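Local coordinates for epimerase family protein SDR39U1 (Homo sapiens, PDB 4B4O) that binds NADPH in a Rossmann-type domain and is a putative NADP-dependent oxidoreductase of the short-chain dehydrogenase/reductase superfamily, at residues R2-G7 and Q87-A92; D42-A45 and L49-C52; L29-R32 and G37-T40; S81-T86 and E140-L145. The protein carries 3 engineered substitutions. All coordinates share one frame; numbering follows the deposited sequence.

Contact 1 of 4, residues R2-G7 and Q87-A92. With NDP (NADPH dihydro-nicotinamide-adenine-dinucleotide phosphate), chain I.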
# COMPACT_ATOMS: atom_id res chain seq x y z
N ARG A 2 12.41 9.90 -15.43
CA ARG A 2 11.00 10.03 -15.80
C ARG A 2 10.22 8.79 -15.35
O ARG A 2 10.60 7.68 -15.68
CB ARG A 2 10.96 10.32 -17.28
CG ARG A 2 9.63 10.12 -18.03
CD ARG A 2 9.27 11.22 -19.10
NE ARG A 2 8.24 12.20 -18.63
CZ ARG A 2 8.20 13.54 -18.83
NH1 ARG A 2 9.15 14.22 -19.50
NH2 ARG A 2 7.18 14.25 -18.31
N VAL A 3 9.20 8.98 -14.50
CA VAL A 3 8.47 7.85 -13.89
C VAL A 3 7.00 7.80 -14.32
O VAL A 3 6.32 8.79 -14.28
CB VAL A 3 8.51 7.89 -12.34
CG1 VAL A 3 7.91 6.63 -11.76
CG2 VAL A 3 9.93 8.11 -11.83
N LEU A 4 6.55 6.63 -14.75
CA LEU A 4 5.16 6.41 -15.15
C LEU A 4 4.44 5.76 -13.98
O LEU A 4 4.84 4.69 -13.55
CB LEU A 4 5.11 5.49 -16.38
CG LEU A 4 3.76 5.23 -17.07
CD1 LEU A 4 3.17 6.54 -17.54
CD2 LEU A 4 3.92 4.27 -18.24
N VAL A 5 3.41 6.41 -13.44
CA VAL A 5 2.73 5.88 -12.25
C VAL A 5 1.29 5.49 -12.54
O VAL A 5 0.41 6.34 -12.60
CB VAL A 5 2.75 6.85 -11.05
CG1 VAL A 5 1.93 6.27 -9.91
CG2 VAL A 5 4.18 7.14 -10.62
N GLY A 6 1.06 4.19 -12.66
CA GLY A 6 -0.28 3.68 -12.81
C GLY A 6 -1.10 3.85 -11.54
O GLY A 6 -0.64 3.52 -10.44
N GLY A 7 -2.30 4.40 -11.68
CA GLY A 7 -3.15 4.68 -10.53
C GLY A 7 -2.63 5.79 -9.65
O GLY A 7 -3.06 5.95 -8.51
N GLN A 87 -0.84 -6.29 -15.52
CA GLN A 87 -0.45 -7.11 -16.67
C GLN A 87 -0.24 -6.23 -17.88
O GLN A 87 0.67 -6.45 -18.68
CB GLN A 87 -1.51 -8.18 -16.92
CG GLN A 87 -1.24 -9.09 -18.11
CD GLN A 87 -1.31 -10.58 -17.76
OE1 GLN A 87 -2.04 -11.38 -18.40
NE2 GLN A 87 -0.54 -10.97 -16.74
N LEU A 88 -1.07 -5.20 -17.99
CA LEU A 88 -1.04 -4.30 -19.13
C LEU A 88 0.27 -3.52 -19.14
O LEU A 88 0.87 -3.30 -20.19
CB LEU A 88 -2.23 -3.34 -19.06
CG LEU A 88 -2.96 -2.93 -20.35
CD1 LEU A 88 -2.97 -3.98 -21.46
CD2 LEU A 88 -4.40 -2.55 -19.97
N LEU A 89 0.69 -3.09 -17.96
CA LEU A 89 1.97 -2.41 -17.80
C LEU A 89 3.13 -3.36 -18.06
O LEU A 89 4.09 -3.00 -18.75
CB LEU A 89 2.08 -1.81 -16.39
CG LEU A 89 1.58 -0.36 -16.26
CD1 LEU A 89 1.46 0.12 -14.81
CD2 LEU A 89 2.51 0.54 -17.06
N ALA A 90 3.05 -4.56 -17.50
CA ALA A 90 4.07 -5.59 -17.69
C ALA A 90 4.33 -5.90 -19.17
O ALA A 90 5.45 -5.87 -19.64
CB ALA A 90 3.69 -6.85 -16.94
N LYS A 91 3.26 -6.18 -19.90
CA LYS A 91 3.35 -6.45 -21.33
C LYS A 91 3.89 -5.25 -22.11
O LYS A 91 4.64 -5.41 -23.06
CB LYS A 91 2.01 -6.91 -21.89
CG LYS A 91 1.61 -8.29 -21.38
CD LYS A 91 0.32 -8.79 -22.02
CE LYS A 91 -0.10 -10.20 -21.52
NZ LYS A 91 -0.72 -11.00 -22.62
N ALA A 92 3.52 -4.04 -21.69
CA ALA A 92 3.99 -2.82 -22.35
C ALA A 92 5.49 -2.64 -22.16
O ALA A 92 6.19 -2.26 -23.10
CB ALA A 92 3.23 -1.61 -21.83
PA NDP I . -6.43 4.66 -3.90
O1A NDP I . -7.83 4.00 -3.92
O2A NDP I . -6.25 6.07 -3.30
O5B NDP I . -5.81 4.86 -5.39
C5B NDP I . -6.17 3.88 -6.36
C4B NDP I . -6.09 4.51 -7.73
O4B NDP I . -6.24 3.46 -8.68
C3B NDP I . -7.20 5.53 -7.95
O3B NDP I . -6.75 6.91 -7.86
C2B NDP I . -7.71 5.24 -9.35
O2B NDP I . -7.09 6.07 -10.33
C1B NDP I . -7.22 3.84 -9.63
N9A NDP I . -8.39 2.97 -9.48
C8A NDP I . -9.37 2.93 -8.52
N7A NDP I . -10.30 1.94 -8.87
C5A NDP I . -9.89 1.39 -10.04
C6A NDP I . -10.34 0.34 -10.96
N6A NDP I . -11.44 -0.40 -10.70
N1A NDP I . -9.61 0.09 -12.07
C2A NDP I . -8.50 0.83 -12.34
N3A NDP I . -8.00 1.80 -11.53
C4A NDP I . -8.64 2.08 -10.42
O3 NDP I . -5.54 3.53 -3.16
PN NDP I . -4.17 3.84 -2.37
O1N NDP I . -3.47 5.01 -3.04
O2N NDP I . -4.45 3.94 -0.90
O5D NDP I . -3.32 2.45 -2.61
C5D NDP I . -2.94 2.19 -3.99
C4D NDP I . -2.59 0.74 -4.22
O4D NDP I . -1.85 0.34 -3.07
C3D NDP I . -3.80 -0.22 -4.29
O3D NDP I . -3.58 -1.25 -5.31
C2D NDP I . -3.91 -0.79 -2.88
O2D NDP I . -4.33 -2.15 -2.73
C1D NDP I . -2.47 -0.78 -2.43
N1N NDP I . -2.31 -0.72 -0.97
C2N NDP I . -2.83 0.28 -0.24
C3N NDP I . -2.67 0.31 1.13
C7N NDP I . -3.25 1.45 1.88
O7N NDP I . -3.56 2.46 1.25
N7N NDP I . -3.41 1.38 3.20
C4N NDP I . -1.87 -0.72 1.84
C5N NDP I . -1.34 -1.75 0.96
C6N NDP I . -1.58 -1.71 -0.40
P2B NDP I . -8.02 6.72 -11.54
O1X NDP I . -8.25 5.60 -12.53
O2X NDP I . -9.34 7.23 -10.89
O3X NDP I . -6.98 7.77 -12.00

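Contact 2 of 4, residues D42-A45 and L49-C52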
# COMPACT_ATOMS: atom_id res chain seq x y z
N ASP A 42 -6.63 2.78 -21.91
CA ASP A 42 -6.94 2.51 -23.30
C ASP A 42 -5.83 2.99 -24.22
O ASP A 42 -5.50 2.33 -25.20
CB ASP A 42 -8.27 3.17 -23.71
CG ASP A 42 -9.48 2.51 -23.06
OD1 ASP A 42 -9.33 1.41 -22.46
OD2 ASP A 42 -10.58 3.09 -23.16
N GLU A 43 -5.27 4.14 -23.90
CA GLU A 43 -4.20 4.72 -24.69
C GLU A 43 -2.92 3.90 -24.56
O GLU A 43 -2.23 3.70 -25.55
CB GLU A 43 -3.99 6.19 -24.32
CG GLU A 43 -2.69 6.89 -24.77
CD GLU A 43 -2.81 8.41 -24.53
OE1 GLU A 43 -3.60 8.85 -23.62
OE2 GLU A 43 -2.16 9.21 -25.27
N LEU A 44 -2.62 3.41 -23.37
CA LEU A 44 -1.45 2.56 -23.16
C LEU A 44 -1.52 1.26 -23.97
O LEU A 44 -0.53 0.81 -24.51
CB LEU A 44 -1.29 2.22 -21.67
CG LEU A 44 -0.18 1.27 -21.26
CD1 LEU A 44 1.17 1.95 -21.40
CD2 LEU A 44 -0.43 0.82 -19.85
N ALA A 45 -2.70 0.66 -24.02
CA ALA A 45 -2.89 -0.58 -24.76
C ALA A 45 -2.80 -0.34 -26.25
O ALA A 45 -2.36 -1.21 -26.99
CB ALA A 45 -4.23 -1.21 -24.42
N LEU A 49 3.96 1.89 -24.29
CA LEU A 49 4.54 2.55 -23.12
C LEU A 49 5.17 3.88 -23.53
O LEU A 49 6.00 3.90 -24.43
CB LEU A 49 5.60 1.63 -22.50
CG LEU A 49 6.07 1.94 -21.07
CD1 LEU A 49 5.09 1.49 -19.99
CD2 LEU A 49 7.44 1.33 -20.83
N PRO A 50 4.76 5.00 -22.91
CA PRO A 50 5.43 6.27 -23.22
C PRO A 50 6.85 6.26 -22.69
O PRO A 50 7.18 5.42 -21.85
CB PRO A 50 4.60 7.32 -22.49
CG PRO A 50 3.83 6.58 -21.45
CD PRO A 50 3.66 5.17 -21.95
N SER A 51 7.67 7.18 -23.19
CA SER A 51 9.08 7.25 -22.77
C SER A 51 9.16 7.41 -21.25
O SER A 51 8.57 8.33 -20.68
CB SER A 51 9.83 8.38 -23.46
OG SER A 51 9.62 8.38 -24.85
N CYS A 52 9.84 6.47 -20.61
CA CYS A 52 10.06 6.55 -19.20
C CYS A 52 11.25 5.69 -18.80
O CYS A 52 11.56 4.69 -19.45
CB CYS A 52 8.81 6.12 -18.43
SG CYS A 52 8.32 4.41 -18.72

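Contact 3 of 4, residues L29-R32 and G37-T40. With NDP (NADPH dihydro-nicotinamide-adenine-dinucleotide phosphate), chain I.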
# COMPACT_ATOMS: atom_id res chain seq x y z
N LEU A 29 1.08 10.04 -15.13
CA LEU A 29 0.16 9.09 -14.49
C LEU A 29 -0.56 8.26 -15.54
O LEU A 29 -0.79 8.73 -16.64
CB LEU A 29 -0.88 9.82 -13.62
CG LEU A 29 -0.38 10.92 -12.68
CD1 LEU A 29 -1.53 11.53 -11.92
CD2 LEU A 29 0.66 10.37 -11.72
N VAL A 30 -0.87 7.01 -15.22
CA VAL A 30 -1.85 6.25 -15.99
C VAL A 30 -3.16 6.25 -15.19
O VAL A 30 -3.16 5.96 -14.00
CB VAL A 30 -1.42 4.80 -16.31
CG1 VAL A 30 -2.38 4.20 -17.31
CG2 VAL A 30 -0.02 4.79 -16.88
N SER A 31 -4.25 6.59 -15.86
CA SER A 31 -5.52 6.80 -15.19
C SER A 31 -6.66 6.34 -16.08
O SER A 31 -6.51 6.25 -17.29
CB SER A 31 -5.68 8.30 -14.87
OG SER A 31 -6.98 8.61 -14.42
N ARG A 32 -7.81 6.06 -15.47
CA ARG A 32 -9.01 5.75 -16.25
C ARG A 32 -9.58 6.97 -16.95
O ARG A 32 -10.31 6.84 -17.92
CB ARG A 32 -10.08 5.15 -15.36
CG ARG A 32 -9.80 3.71 -14.98
CD ARG A 32 -10.74 3.25 -13.89
NE ARG A 32 -10.58 4.07 -12.71
CZ ARG A 32 -11.38 4.04 -11.65
NH1 ARG A 32 -12.41 3.22 -11.60
NH2 ARG A 32 -11.12 4.86 -10.65
N GLY A 37 -0.70 15.65 -17.81
CA GLY A 37 0.24 14.89 -17.01
C GLY A 37 -0.09 13.42 -16.91
O GLY A 37 0.44 12.71 -16.03
N ARG A 38 -0.95 12.92 -17.81
CA ARG A 38 -1.38 11.52 -17.73
C ARG A 38 -1.87 10.94 -19.05
O ARG A 38 -2.27 11.66 -19.95
CB ARG A 38 -2.49 11.38 -16.69
CG ARG A 38 -3.64 12.35 -16.90
CD ARG A 38 -4.79 12.06 -15.97
NE ARG A 38 -4.84 12.95 -14.81
CZ ARG A 38 -5.83 12.94 -13.91
NH1 ARG A 38 -6.86 12.07 -14.03
NH2 ARG A 38 -5.80 13.79 -12.87
N ILE A 39 -1.81 9.61 -19.14
CA ILE A 39 -2.37 8.87 -20.24
C ILE A 39 -3.36 7.85 -19.69
O ILE A 39 -3.26 7.44 -18.55
CB ILE A 39 -1.28 8.18 -21.11
CG1 ILE A 39 -0.54 7.05 -20.36
CG2 ILE A 39 -0.22 9.19 -21.57
CD1 ILE A 39 0.29 6.13 -21.23
N THR A 40 -4.33 7.45 -20.50
CA THR A 40 -5.33 6.47 -20.08
C THR A 40 -4.88 5.04 -20.34
O THR A 40 -3.94 4.79 -21.10
CB THR A 40 -6.67 6.69 -20.81
OG1 THR A 40 -6.47 6.50 -22.20
CG2 THR A 40 -7.20 8.08 -20.57
PA NDP I . -6.43 4.66 -3.90
O1A NDP I . -7.83 4.00 -3.92
O2A NDP I . -6.25 6.07 -3.30
O5B NDP I . -5.81 4.86 -5.39
C5B NDP I . -6.17 3.88 -6.36
C4B NDP I . -6.09 4.51 -7.73
O4B NDP I . -6.24 3.46 -8.68
C3B NDP I . -7.20 5.53 -7.95
O3B NDP I . -6.75 6.91 -7.86
C2B NDP I . -7.71 5.24 -9.35
O2B NDP I . -7.09 6.07 -10.33
C1B NDP I . -7.22 3.84 -9.63
N9A NDP I . -8.39 2.97 -9.48
C8A NDP I . -9.37 2.93 -8.52
N7A NDP I . -10.30 1.94 -8.87
C5A NDP I . -9.89 1.39 -10.04
C6A NDP I . -10.34 0.34 -10.96
N6A NDP I . -11.44 -0.40 -10.70
N1A NDP I . -9.61 0.09 -12.07
C2A NDP I . -8.50 0.83 -12.34
N3A NDP I . -8.00 1.80 -11.53
C4A NDP I . -8.64 2.08 -10.42
O3 NDP I . -5.54 3.53 -3.16
PN NDP I . -4.17 3.84 -2.37
O1N NDP I . -3.47 5.01 -3.04
O2N NDP I . -4.45 3.94 -0.90
O5D NDP I . -3.32 2.45 -2.61
C5D NDP I . -2.94 2.19 -3.99
C4D NDP I . -2.59 0.74 -4.22
O4D NDP I . -1.85 0.34 -3.07
C3D NDP I . -3.80 -0.22 -4.29
O3D NDP I . -3.58 -1.25 -5.31
C2D NDP I . -3.91 -0.79 -2.88
O2D NDP I . -4.33 -2.15 -2.73
C1D NDP I . -2.47 -0.78 -2.43
N1N NDP I . -2.31 -0.72 -0.97
C2N NDP I . -2.83 0.28 -0.24
C3N NDP I . -2.67 0.31 1.13
C7N NDP I . -3.25 1.45 1.88
O7N NDP I . -3.56 2.46 1.25
N7N NDP I . -3.41 1.38 3.20
C4N NDP I . -1.87 -0.72 1.84
C5N NDP I . -1.34 -1.75 0.96
C6N NDP I . -1.58 -1.71 -0.40
P2B NDP I . -8.02 6.72 -11.54
O1X NDP I . -8.25 5.60 -12.53
O2X NDP I . -9.34 7.23 -10.89
O3X NDP I . -6.98 7.77 -12.00

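Contact 4 of 4, residues S81-T86 and E140-L145. With NDP (NADPH dihydro-nicotinamide-adenine-dinucleotide phosphate), chain I.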
# COMPACT_ATOMS: atom_id res chain seq x y z
N SER A 81 -9.14 -5.42 -11.35
CA SER A 81 -8.53 -4.11 -11.44
C SER A 81 -7.02 -4.16 -11.21
O SER A 81 -6.28 -3.42 -11.83
CB SER A 81 -9.19 -3.12 -10.44
OG SER A 81 -8.90 -3.45 -9.09
N ARG A 82 -6.58 -5.00 -10.29
CA ARG A 82 -5.17 -5.12 -9.98
C ARG A 82 -4.41 -5.98 -11.01
O ARG A 82 -3.34 -5.57 -11.49
CB ARG A 82 -4.97 -5.64 -8.55
CG ARG A 82 -5.34 -4.61 -7.51
CD ARG A 82 -5.56 -5.14 -6.11
NE ARG A 82 -5.74 -4.03 -5.18
CZ ARG A 82 -6.90 -3.44 -4.91
NH1 ARG A 82 -8.05 -3.84 -5.48
NH2 ARG A 82 -6.92 -2.43 -4.04
N LEU A 83 -4.93 -7.14 -11.36
CA LEU A 83 -4.25 -8.01 -12.33
C LEU A 83 -4.19 -7.38 -13.74
O LEU A 83 -3.16 -7.41 -14.40
CB LEU A 83 -4.91 -9.39 -12.41
CG LEU A 83 -5.19 -10.27 -11.19
CD1 LEU A 83 -5.73 -11.63 -11.62
CD2 LEU A 83 -3.93 -10.43 -10.35
N GLU A 84 -5.30 -6.80 -14.19
CA GLU A 84 -5.37 -6.29 -15.56
C GLU A 84 -4.45 -5.10 -15.73
O GLU A 84 -3.65 -5.09 -16.65
CB GLU A 84 -6.80 -5.94 -15.99
CG GLU A 84 -7.66 -7.18 -16.14
CD GLU A 84 -9.14 -6.87 -16.36
OE1 GLU A 84 -9.48 -5.80 -16.95
OE2 GLU A 84 -9.98 -7.75 -16.00
N THR A 85 -4.55 -4.11 -14.86
CA THR A 85 -3.65 -2.94 -14.95
C THR A 85 -2.19 -3.35 -14.83
O THR A 85 -1.35 -2.91 -15.61
CB THR A 85 -3.96 -1.85 -13.91
OG1 THR A 85 -3.78 -2.37 -12.59
CG2 THR A 85 -5.37 -1.31 -14.11
N THR A 86 -1.89 -4.23 -13.88
CA THR A 86 -0.52 -4.69 -13.72
C THR A 86 -0.01 -5.42 -14.97
O THR A 86 1.10 -5.20 -15.43
CB THR A 86 -0.38 -5.58 -12.46
OG1 THR A 86 -0.78 -4.83 -11.31
CG2 THR A 86 1.07 -6.08 -12.26
N GLU A 140 1.36 -10.22 -7.85
CA GLU A 140 2.79 -10.23 -8.06
C GLU A 140 3.13 -11.03 -9.31
O GLU A 140 3.99 -10.62 -10.09
CB GLU A 140 3.52 -10.75 -6.82
CG GLU A 140 3.37 -9.78 -5.65
CD GLU A 140 4.04 -10.21 -4.34
OE1 GLU A 140 4.79 -11.21 -4.31
OE2 GLU A 140 3.80 -9.51 -3.32
N ALA A 141 2.45 -12.14 -9.52
CA ALA A 141 2.68 -12.94 -10.74
C ALA A 141 2.43 -12.10 -11.99
O ALA A 141 3.12 -12.25 -13.00
CB ALA A 141 1.78 -14.16 -10.75
N ALA A 142 1.41 -11.25 -11.93
CA ALA A 142 1.01 -10.44 -13.06
C ALA A 142 2.10 -9.43 -13.42
O ALA A 142 2.26 -9.06 -14.58
CB ALA A 142 -0.31 -9.76 -12.74
N ALA A 143 2.86 -9.00 -12.41
CA ALA A 143 3.92 -8.02 -12.62
C ALA A 143 5.21 -8.64 -13.13
O ALA A 143 6.09 -7.91 -13.59
CB ALA A 143 4.18 -7.26 -11.32
N ARG A 144 5.37 -9.95 -13.00
CA ARG A 144 6.70 -10.56 -13.11
C ARG A 144 7.20 -10.57 -14.56
O ARG A 144 6.59 -11.17 -15.41
CB ARG A 144 6.71 -11.98 -12.53
CG ARG A 144 8.03 -12.82 -12.58
CD ARG A 144 7.99 -13.78 -11.42
NE ARG A 144 7.98 -13.14 -10.10
CZ ARG A 144 7.10 -13.34 -9.10
NH1 ARG A 144 6.12 -14.24 -9.17
NH2 ARG A 144 7.23 -12.62 -7.97
N LEU A 145 8.31 -9.90 -14.79
CA LEU A 145 8.96 -9.87 -16.09
C LEU A 145 9.99 -10.98 -16.15
O LEU A 145 10.67 -11.24 -15.16
CB LEU A 145 9.69 -8.54 -16.31
CG LEU A 145 8.94 -7.21 -16.15
CD1 LEU A 145 9.89 -6.01 -16.21
CD2 LEU A 145 7.86 -7.11 -17.23
PA NDP I . -6.43 4.66 -3.90
O1A NDP I . -7.83 4.00 -3.92
O2A NDP I . -6.25 6.07 -3.30
O5B NDP I . -5.81 4.86 -5.39
C5B NDP I . -6.17 3.88 -6.36
C4B NDP I . -6.09 4.51 -7.73
O4B NDP I . -6.24 3.46 -8.68
C3B NDP I . -7.20 5.53 -7.95
O3B NDP I . -6.75 6.91 -7.86
C2B NDP I . -7.71 5.24 -9.35
O2B NDP I . -7.09 6.07 -10.33
C1B NDP I . -7.22 3.84 -9.63
N9A NDP I . -8.39 2.97 -9.48
C8A NDP I . -9.37 2.93 -8.52
N7A NDP I . -10.30 1.94 -8.87
C5A NDP I . -9.89 1.39 -10.04
C6A NDP I . -10.34 0.34 -10.96
N6A NDP I . -11.44 -0.40 -10.70
N1A NDP I . -9.61 0.09 -12.07
C2A NDP I . -8.50 0.83 -12.34
N3A NDP I . -8.00 1.80 -11.53
C4A NDP I . -8.64 2.08 -10.42
O3 NDP I . -5.54 3.53 -3.16
PN NDP I . -4.17 3.84 -2.37
O1N NDP I . -3.47 5.01 -3.04
O2N NDP I . -4.45 3.94 -0.90
O5D NDP I . -3.32 2.45 -2.61
C5D NDP I . -2.94 2.19 -3.99
C4D NDP I . -2.59 0.74 -4.22
O4D NDP I . -1.85 0.34 -3.07
C3D NDP I . -3.80 -0.22 -4.29
O3D NDP I . -3.58 -1.25 -5.31
C2D NDP I . -3.91 -0.79 -2.88
O2D NDP I . -4.33 -2.15 -2.73
C1D NDP I . -2.47 -0.78 -2.43
N1N NDP I . -2.31 -0.72 -0.97
C2N NDP I . -2.83 0.28 -0.24
C3N NDP I . -2.67 0.31 1.13
C7N NDP I . -3.25 1.45 1.88
O7N NDP I . -3.56 2.46 1.25
N7N NDP I . -3.41 1.38 3.20
C4N NDP I . -1.87 -0.72 1.84
C5N NDP I . -1.34 -1.75 0.96
C6N NDP I . -1.58 -1.71 -0.40
P2B NDP I . -8.02 6.72 -11.54
O1X NDP I . -8.25 5.60 -12.53
O2X NDP I . -9.34 7.23 -10.89
O3X NDP I . -6.98 7.77 -12.00

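Contact 1 of 4, residues R2-G7 and Q87-A92
Strand 2-6 and helix 72-95 come nearest at G6 and L89, whose CA atoms lie 8.2 Å apart, and no hydrogen bond joins the two segments. L89 does the touching for the helix. Its two methyls divide the work: L89 CD2 meets the CD2 methyl of L4 at 4.2 Å, while L89 CD1 lies 4.4 Å from the CA of G6. The L4 and L89 side chains run slantwise to one another and touch at their CD2 methyls. L4 already sets out toward the helix, and the placement of its CG anti to the backbone N (chi1 -174°) sets where the branch lies. A side chain at G6 would point at the helix, and its absence is consistent with the close approach of L89 CD1. One residue further on, the O atom of G7 lies 3.4 Å from NADPH C4B in the adenosine ribose, where the strand runs into the glycine-rich turn of a Rossmann-type fold. L89 also rests on W41, at the start of helix 41-47. Only carbon atoms meet across this buried patch, which is consistent with packing by apolar burial rather than directional bonds at this point.

Contact 2 of 4, residues D42-A45 and L49-C52
L44 meets both L49 and P50 through a single methyl, CD1, and the side-chain contacts are apolar. The closest approach is from side chain to backbone: L44 CD1 lies 3.8 Å from L49 CA and 4.0 Å from L49 N, so the methyl sits against the main chain at the start of the 49-52 segment. Methyl-to-methyl packing comes next, with L44 CD1 and L49 CD1 4.2 Å apart. L49 sets out away from the helix, and only the branch at its end gives this second touch. The third element is the proline ring, in which P50 CD stands 4.1 Å from L44 CD1. L44 reaches all three because CG lies anti to its backbone N (chi1 176°), which brings the end of the side chain nearer to the loop than its first bond would suggest. No hydrogen bond links the two segments; among the polar groups of the helix, E43 O is bonded to S47 OG, further along the same helix. The chain leaving helix 41-47 turns back against it here, in the short connection to strand 54-57. On the inner side, L44 and L49 both pack on L89 and A92 of helix 72-95, while L49, P50 and C52 touch L4 of strand 2-6.

Contact 3 of 4, residues L29-R32 and G37-T40
L29 and G37 open a parallel strand pair in which three backbone hydrogen bonds alternate: L29 N to G37 O (2.9 Å), I39 N to L29 O (2.8 Å) and S31 N to I39 O (3.0 Å). I39 N approaches almost end-on to the L29 carbonyl (169°), its N-H bent to 157°. On one face of the pair L29 CB meets R38 CB at 3.8 Å; on the other, V30 CG2 packs against I39 CG1 at 4.2 Å. Where the first strand ends, S31 and R32 grip the 2'-phosphate that distinguishes NADPH from NADH. S31 OG, anti to its N (chi1 171°), donates to NADPH O3X at 2.6 Å. R32 N and NE both donate to O1X, and R32 NH2 donates to NADPH O2X at 3.0 Å. The phosphate thus lies at the guanidinium edge, while the adenine lies over one face, C5A at its centre. In the shell that positions these groups, K33 O is a second nearby hydrogen-bond partner of S31 OG, and T40 OG1 N-caps helix 41-47 through E43 N. Strand 38-40 lies beside 26-31, which pairs in turn with strand 2-6, while W41 of the helix packs on V30 and R32.

Contact 4 of 4, residues S81-T86 and E140-L145
L83 and T86, one helical turn apart, make the touches with A142 and A143, and no hydrogen bond crosses between the two segments. Before them, S81 lays its CB 3.5 Å from NADPH N6A of the adenine, and its OG is bonded to E77 O and E61 N. R82 leads away from the second helix with an extended chain. Its NH2 donates to NADPH O2D of the nicotinamide ribose at 2.9 Å, NE adds a weak bond to the same oxygen, and E61 O and V78 O hold NH1. A leucine here would probably leave O2D without its guanidinium donor and those two carbonyls without their NH1 partner. L83 brings CD2 to 4.4 Å from A142 CB. T85 turns OG1 back to S81 O at 2.8 Å. T86 presents its methyl CG2, anti to its N, to A143 N and to A143 CB (3.5 Å), whereas T86 OG1 bonds R82 O at 2.7 Å. T86 N reaches that same oxygen from the opposite face of the carbonyl plane. N57 ND2 bonds both threonine hydroxyls. The small alanines are consistent with the close approach of helices 131-143 and 72-95, and W103 and L105 of strand 102-108 touch T86.

Contacts 1 and 4 are buried and share helix 72-95: contact 1 sets it against strand 2-6, contact 4 against helix 131-143, and A90 CB approaches A142 O at 3.5 Å where they touch. Contacts 2 and 3 are only partly buried and lie one after the other along the chain, meeting where P50 CD packs on I39 CD1. Contact 2 also meets contact 1, through L4 and L49, so the leucines of both form one apolar layer. Contacts 1, 2 and 4 join their segments without hydrogen bonds; contact 3, at the sheet edge, is built from them. Three touch NADPH: contact 1 at the adenosine ribose, contact 3 at the 2'-phosphate and adenine, contact 4 at the adenine and nicotinamide ribose.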